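Metallophosphoesterase (Sphaerobacter thermophilus, PDB 3RQZ) probably acts as a metal-dependent phosphatase of the YfcE family, with a zinc site in a calcineurin-like phosphoesterase fold. Local coordinates at residues 159-163 and 164-168; 60-64 and 65-69; 177-181 and 182-186. All coordinates share one frame; numbering follows the deposited sequence.

Contact 1: 159-163 and 164-168; sequences EDEAL and SNVAP
A Schellman motif ends the short helix 159-163, and Glu161 and Val166 meet across it. Asn165 is the C-prime residue; its positive phi, 61°, turns the chain back over the helix end. The motif's two backbone bonds run from Val166 N to Glu161 O at 2.8 Å and from Asn165 N to Ala162 O at 3.1 Å. The turn also brings the Glu161 and Val166 side chains together. Glu161 CB and Val166 CB are 3.7 Å apart, and Val166 CG1 lies near Glu161 CG; the two side chains pass at a slant. Val166 CG1 is anti to the backbone N (chi1 175°), beside its own carbonyl carbon, which turns this methyl to the glutamate stem. Beyond that apolar stem the Glu161 carboxylate is held by others: OE2 bonds to His169 NE2 and OE1 to Arg158 N. The helix thus closes with an apolar contact at the base of a side chain whose charged end is engaged. Ala162 faces the interior, against Ile157 of strand 154-158 and Ala134 of helix 131-137, while most of the turn is exposed. Ser164 is the first residue to leave helical angles. It grips the carbonyl four residues back twice, with hydroxyl and backbone amide reaching Asp160 O from opposite faces of its plane. The hydroxyl bond, Ser164 OG to Asp160 O, is 2.9 Å long; the amide bond, Ser164 N to Asp160 O, is 3.1 Å.

Contact 2: 60-64 and 65-69; sequences SVIGN and HDWAC
Helix 64-69 begins beside the zinc site. Gly63 is its N-cap residue, and Asp66, at N3, makes one half of a capping box; glycine has no side chain for the other half. Gly63 N donates to Asp66 OD2 at 2.7 Å, with an N-H...O angle of 156°. The amide meets the anti side of the carboxylate, 26° out of its plane. Asp66 CG stands beside its own backbone N (chi1 -43°), and this turns the carboxylate back to the start of the helix. Its other oxygen, OD1, accepts from Val39 N, so Asp66 ties the helix start to the loop that carries the zinc ligand Asp37. With the carboxylate replaced by the methyl of an alanine, Gly63 N and Val39 N would probably both lose their acceptor, and the loop one tie to the helix start. The Gly63 carbonyl is satisfied from within the helix: Trp67 N reaches Gly63 O at 3.0 Å. In the next bond Ala68 N meets Asn64 O at 2.9 Å. His65 N bonds to Asp37 OD1, a second tie to the metal site. The nearest atom of the Asn64 side chain lies about 3 Å from a bound zinc ion, close to His150. His65 runs alongside Asn64, its ring meeting the ring of the zinc ligand His13 edge-to-face. On the apolar side Ile62 slides past Asp66, with Ile62 CG1 3.7 Å from Asp66 CB and 4.2 Å from Trp67 CB.

Contact 3: 177-181 and 182-186; sequences LDVSS and GRYII
The Tyr184 ring fills the inside of the turn that joins strand 176-178 to strand 184-188, with Val179 over one face. Val179 CG1 makes a CH-pi contact, 4.3 Å from the ring centroid and 27° off the ring normal. The same methyl is 3.8 Å from Tyr184 CD2. Leu177 CD2 comes to the ring obliquely, 4.0 Å from Tyr184 CD1. Two carbonyl oxygens also approach at a slant: Ser181 O is 3.5 Å from Tyr184 CE2, and Asp178 O lies near the hydroxyl end. Tyr184 CG is anti to its carbonyl carbon (chi1 -81°), and this places the ring against 177-181. Next to the ring, Leu177 and Ile186 meet tip to tip, methyl to methyl. Leu177 CD2 and Ile186 CD1 are 3.4 Å apart, tighter than usual for two carbons. Both also touch Tyr156 of strand 154-158 and Phe215 of strand 212-218, so this pair joins the apolar layer between the two sheets. The outer side of the turn is polar. Asp178 OD1 accepts from Ser180 N at 2.9 Å, an Asx turn, and from Ser180 OG at 2.6 Å. The hydroxyl takes the syn lone pair, while the amide comes from the anti side, 28° out of the carboxylate plane. Gly182 has positive phi, where a side chain would clash with Ser181 O. No hydrogen bond joins 177-181 to 182-186. Between these two segments the side-chain contact is therefore apolar and CH-pi, gathered round one tyrosine, while the carboxylate hydrogen bonds fix the shape of the turn within 177-181 alone.

Along the chain the order is contact 2, contact 1, contact 3, all within one calcineurin-like phosphoesterase domain. Contacts 1 and 3 are neighbours, with centres 12 Å apart, and a salt bridge from Glu159 OE2 to Arg183 NH1 joins them. Helix 159-163 directly follows strand 154-158, which pairs with strand 184-188 in the five-stranded sheet. Strand 176-178 edges the six-stranded sheet, so contact 3 spans both. Contact 2 follows strand 59-60, its opposite edge. Its centre is about 29 Å from that of contact 1 and 27 Å from that of contact 3. Contact 2 thus lies at the zinc site, contact 1 is a surface helix end away from it, and contact 3 lies across the chain's centre from contact 2.

Contact 1: 159-163 and 164-168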
# COMPACT_ATOMS: atom_id res chain seq x y z
N GLU A 159 12.05 2.92 17.21
CA GLU A 159 12.44 1.68 17.89
C GLU A 159 12.36 1.80 19.42
O GLU A 159 11.81 0.92 20.08
CB GLU A 159 13.83 1.25 17.43
CG GLU A 159 14.35 -0.02 18.06
CD GLU A 159 15.72 -0.44 17.51
OE1 GLU A 159 16.57 0.45 17.25
OE2 GLU A 159 15.96 -1.65 17.34
N ASP A 160 12.89 2.90 19.97
CA ASP A 160 12.84 3.06 21.43
C ASP A 160 11.41 3.16 21.98
O ASP A 160 11.14 2.66 23.06
CB ASP A 160 13.69 4.25 21.90
CG ASP A 160 13.24 5.59 21.32
OD1 ASP A 160 12.35 5.65 20.45
OD2 ASP A 160 13.82 6.60 21.74
N GLU A 161 10.51 3.79 21.22
CA GLU A 161 9.10 3.89 21.59
C GLU A 161 8.49 2.50 21.60
O GLU A 161 7.83 2.12 22.57
CB GLU A 161 8.30 4.76 20.59
CG GLU A 161 8.54 6.30 20.66
CD GLU A 161 7.91 7.06 19.47
OE1 GLU A 161 7.87 6.52 18.33
OE2 GLU A 161 7.46 8.20 19.68
N ALA A 162 8.69 1.75 20.51
CA ALA A 162 8.13 0.41 20.39
C ALA A 162 8.60 -0.44 21.56
O ALA A 162 7.81 -1.16 22.16
CB ALA A 162 8.51 -0.25 19.04
N LEU A 163 9.90 -0.36 21.87
CA LEU A 163 10.48 -1.20 22.93
C LEU A 163 10.01 -0.81 24.33
O LEU A 163 10.02 -1.65 25.24
CB LEU A 163 12.01 -1.23 22.85
CG LEU A 163 12.67 -1.89 21.63
CD1 LEU A 163 14.19 -1.70 21.68
CD2 LEU A 163 12.31 -3.38 21.45
N SER A 164 9.61 0.45 24.51
CA SER A 164 9.05 0.92 25.78
C SER A 164 7.54 0.91 25.75
O SER A 164 6.90 1.53 26.60
CB SER A 164 9.54 2.33 26.10
OG SER A 164 10.94 2.39 25.95
N ASN A 165 6.96 0.24 24.75
CA ASN A 165 5.52 0.09 24.60
C ASN A 165 4.73 1.41 24.43
O ASN A 165 3.55 1.51 24.81
CB ASN A 165 4.96 -0.76 25.75
CG ASN A 165 3.57 -1.27 25.47
OD1 ASN A 165 3.34 -2.03 24.52
ND2 ASN A 165 2.62 -0.84 26.29
N VAL A 166 5.37 2.41 23.82
CA VAL A 166 4.71 3.68 23.47
C VAL A 166 3.92 3.48 22.17
O VAL A 166 4.45 2.94 21.18
CB VAL A 166 5.77 4.82 23.32
CG1 VAL A 166 5.12 6.11 22.83
CG2 VAL A 166 6.47 5.07 24.67
N ALA A 167 2.65 3.88 22.19
CA ALA A 167 1.77 3.76 21.03
C ALA A 167 2.37 4.38 19.74
O ALA A 167 3.07 5.41 19.81
CB ALA A 167 0.38 4.39 21.36
N PRO A 168 2.14 3.75 18.55
CA PRO A 168 2.59 4.35 17.27
C PRO A 168 1.80 5.62 16.97
O PRO A 168 0.74 5.82 17.54
CB PRO A 168 2.23 3.30 16.22
CG PRO A 168 1.55 2.19 16.90
CD PRO A 168 1.53 2.41 18.38

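Contact 2: 60-64 and 65-69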
# COMPACT_ATOMS: atom_id res chain seq x y z
N SER A 60 8.92 -2.80 -5.70
CA SER A 60 7.52 -3.18 -5.92
C SER A 60 7.38 -4.57 -5.30
O SER A 60 7.89 -5.55 -5.85
CB SER A 60 7.20 -3.24 -7.43
OG SER A 60 5.83 -3.58 -7.66
N VAL A 61 6.75 -4.65 -4.13
CA VAL A 61 6.69 -5.90 -3.43
C VAL A 61 5.23 -6.43 -3.49
O VAL A 61 4.30 -5.66 -3.72
CB VAL A 61 7.27 -5.80 -1.95
CG1 VAL A 61 8.79 -5.40 -1.98
CG2 VAL A 61 6.48 -4.81 -1.10
N ILE A 62 5.06 -7.74 -3.35
CA ILE A 62 3.76 -8.37 -3.53
C ILE A 62 2.97 -8.17 -2.24
O ILE A 62 3.56 -8.16 -1.14
CB ILE A 62 3.94 -9.88 -3.88
CG1 ILE A 62 2.61 -10.51 -4.23
CG2 ILE A 62 4.58 -10.70 -2.73
CD1 ILE A 62 2.59 -11.09 -5.59
N GLY A 63 1.66 -7.97 -2.37
CA GLY A 63 0.74 -7.97 -1.21
C GLY A 63 -0.05 -9.27 -1.13
O GLY A 63 0.02 -10.11 -2.05
N ASN A 64 -0.80 -9.46 -0.04
CA ASN A 64 -1.58 -10.71 0.12
C ASN A 64 -2.68 -10.84 -0.94
O ASN A 64 -2.98 -11.96 -1.43
CB ASN A 64 -2.15 -10.83 1.55
CG ASN A 64 -2.95 -9.59 1.98
OD1 ASN A 64 -2.43 -8.47 1.96
ND2 ASN A 64 -4.19 -9.80 2.41
N HIS A 65 -3.31 -9.73 -1.31
CA HIS A 65 -4.34 -9.80 -2.39
C HIS A 65 -3.76 -10.14 -3.77
O HIS A 65 -4.37 -10.92 -4.51
CB HIS A 65 -5.21 -8.53 -2.43
CG HIS A 65 -6.14 -8.46 -1.28
ND1 HIS A 65 -7.47 -8.82 -1.38
CD2 HIS A 65 -5.93 -8.14 0.02
CE1 HIS A 65 -8.04 -8.70 -0.19
NE2 HIS A 65 -7.13 -8.28 0.67
N ASP A 66 -2.61 -9.55 -4.11
CA ASP A 66 -1.90 -9.92 -5.35
C ASP A 66 -1.59 -11.42 -5.34
O ASP A 66 -1.81 -12.10 -6.34
CB ASP A 66 -0.58 -9.12 -5.54
CG ASP A 66 -0.71 -7.64 -5.22
OD1 ASP A 66 -1.71 -7.02 -5.68
OD2 ASP A 66 0.18 -7.09 -4.50
N TRP A 67 -1.05 -11.92 -4.22
CA TRP A 67 -0.64 -13.33 -4.10
C TRP A 67 -1.85 -14.28 -4.22
O TRP A 67 -1.77 -15.34 -4.84
CB TRP A 67 0.09 -13.51 -2.75
CG TRP A 67 0.63 -14.90 -2.44
CD1 TRP A 67 0.27 -15.70 -1.37
CD2 TRP A 67 1.64 -15.63 -3.17
NE1 TRP A 67 0.97 -16.89 -1.42
CE2 TRP A 67 1.83 -16.87 -2.49
CE3 TRP A 67 2.40 -15.37 -4.32
CZ2 TRP A 67 2.73 -17.85 -2.94
CZ3 TRP A 67 3.30 -16.37 -4.78
CH2 TRP A 67 3.46 -17.58 -4.08
N ALA A 68 -2.96 -13.89 -3.61
CA ALA A 68 -4.23 -14.65 -3.73
C ALA A 68 -4.71 -14.74 -5.17
O ALA A 68 -5.17 -15.80 -5.62
CB ALA A 68 -5.31 -13.99 -2.88
N CYS A 69 -4.61 -13.63 -5.90
CA CYS A 69 -5.25 -13.51 -7.20
C CYS A 69 -4.43 -14.11 -8.32
O CYS A 69 -4.87 -14.19 -9.46
CB CYS A 69 -5.65 -12.06 -7.48
SG CYS A 69 -6.97 -11.53 -6.34

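Contact 3: 177-181 and 182-186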
# COMPACT_ATOMS: atom_id res chain seq x y z
N LEU A 177 7.97 13.99 9.20
CA LEU A 177 8.71 13.15 10.16
C LEU A 177 10.20 13.19 9.85
O LEU A 177 10.61 12.91 8.72
CB LEU A 177 8.22 11.70 10.12
CG LEU A 177 8.95 10.78 11.11
CD1 LEU A 177 8.71 11.17 12.61
CD2 LEU A 177 8.61 9.32 10.89
N ASP A 178 10.97 13.56 10.88
CA ASP A 178 12.42 13.59 10.89
C ASP A 178 12.94 12.19 11.23
O ASP A 178 12.83 11.74 12.36
CB ASP A 178 12.87 14.63 11.95
CG ASP A 178 14.38 14.81 12.04
OD1 ASP A 178 15.15 14.04 11.44
OD2 ASP A 178 14.82 15.76 12.75
N VAL A 179 13.49 11.48 10.24
CA VAL A 179 14.02 10.14 10.50
C VAL A 179 15.55 10.14 10.72
O VAL A 179 16.18 9.10 10.54
CB VAL A 179 13.61 9.11 9.40
CG1 VAL A 179 12.09 8.92 9.36
CG2 VAL A 179 14.13 9.53 8.03
N SER A 180 16.12 11.30 11.09
CA SER A 180 17.58 11.47 11.33
C SER A 180 18.18 10.47 12.29
O SER A 180 19.24 9.90 12.02
CB SER A 180 17.90 12.85 11.90
OG SER A 180 17.72 13.84 10.93
N SER A 181 17.55 10.30 13.44
CA SER A 181 18.13 9.40 14.43
C SER A 181 17.17 8.30 14.86
O SER A 181 15.96 8.51 14.96
CB SER A 181 18.66 10.18 15.63
OG SER A 181 17.68 11.09 16.05
N GLY A 182 17.74 7.13 15.11
CA GLY A 182 16.94 5.98 15.51
C GLY A 182 16.31 5.30 14.32
O GLY A 182 16.25 5.84 13.20
N ARG A 183 15.82 4.11 14.56
CA ARG A 183 15.24 3.30 13.51
C ARG A 183 13.72 3.47 13.55
O ARG A 183 13.18 3.73 14.62
CB ARG A 183 15.64 1.87 13.76
CG ARG A 183 17.15 1.71 13.94
CD ARG A 183 17.45 0.29 14.40
NE ARG A 183 17.14 -0.60 13.33
CZ ARG A 183 16.59 -1.80 13.44
NH1 ARG A 183 16.27 -2.33 14.62
NH2 ARG A 183 16.38 -2.47 12.33
N TYR A 184 13.06 3.33 12.40
CA TYR A 184 11.62 3.60 12.26
C TYR A 184 10.92 2.52 11.47
O TYR A 184 11.50 1.98 10.52
CB TYR A 184 11.37 4.93 11.53
CG TYR A 184 11.51 6.13 12.42
CD1 TYR A 184 10.44 6.57 13.20
CD2 TYR A 184 12.73 6.82 12.52
CE1 TYR A 184 10.59 7.69 14.05
CE2 TYR A 184 12.88 7.90 13.36
CZ TYR A 184 11.80 8.33 14.11
OH TYR A 184 11.94 9.41 14.93
N ILE A 185 9.65 2.24 11.82
CA ILE A 185 8.74 1.47 10.97
C ILE A 185 7.72 2.52 10.53
O ILE A 185 7.22 3.25 11.37
CB ILE A 185 8.07 0.29 11.74
CG1 ILE A 185 9.09 -0.82 12.07
CG2 ILE A 185 6.88 -0.30 10.96
CD1 ILE A 185 8.53 -1.96 12.96
N ILE A 186 7.46 2.61 9.22
CA ILE A 186 6.69 3.69 8.60
C ILE A 186 5.72 3.09 7.61
O ILE A 186 6.13 2.26 6.80
CB ILE A 186 7.64 4.64 7.77
CG1 ILE A 186 8.73 5.29 8.63
CG2 ILE A 186 6.84 5.72 7.00
CD1 ILE A 186 8.20 6.15 9.67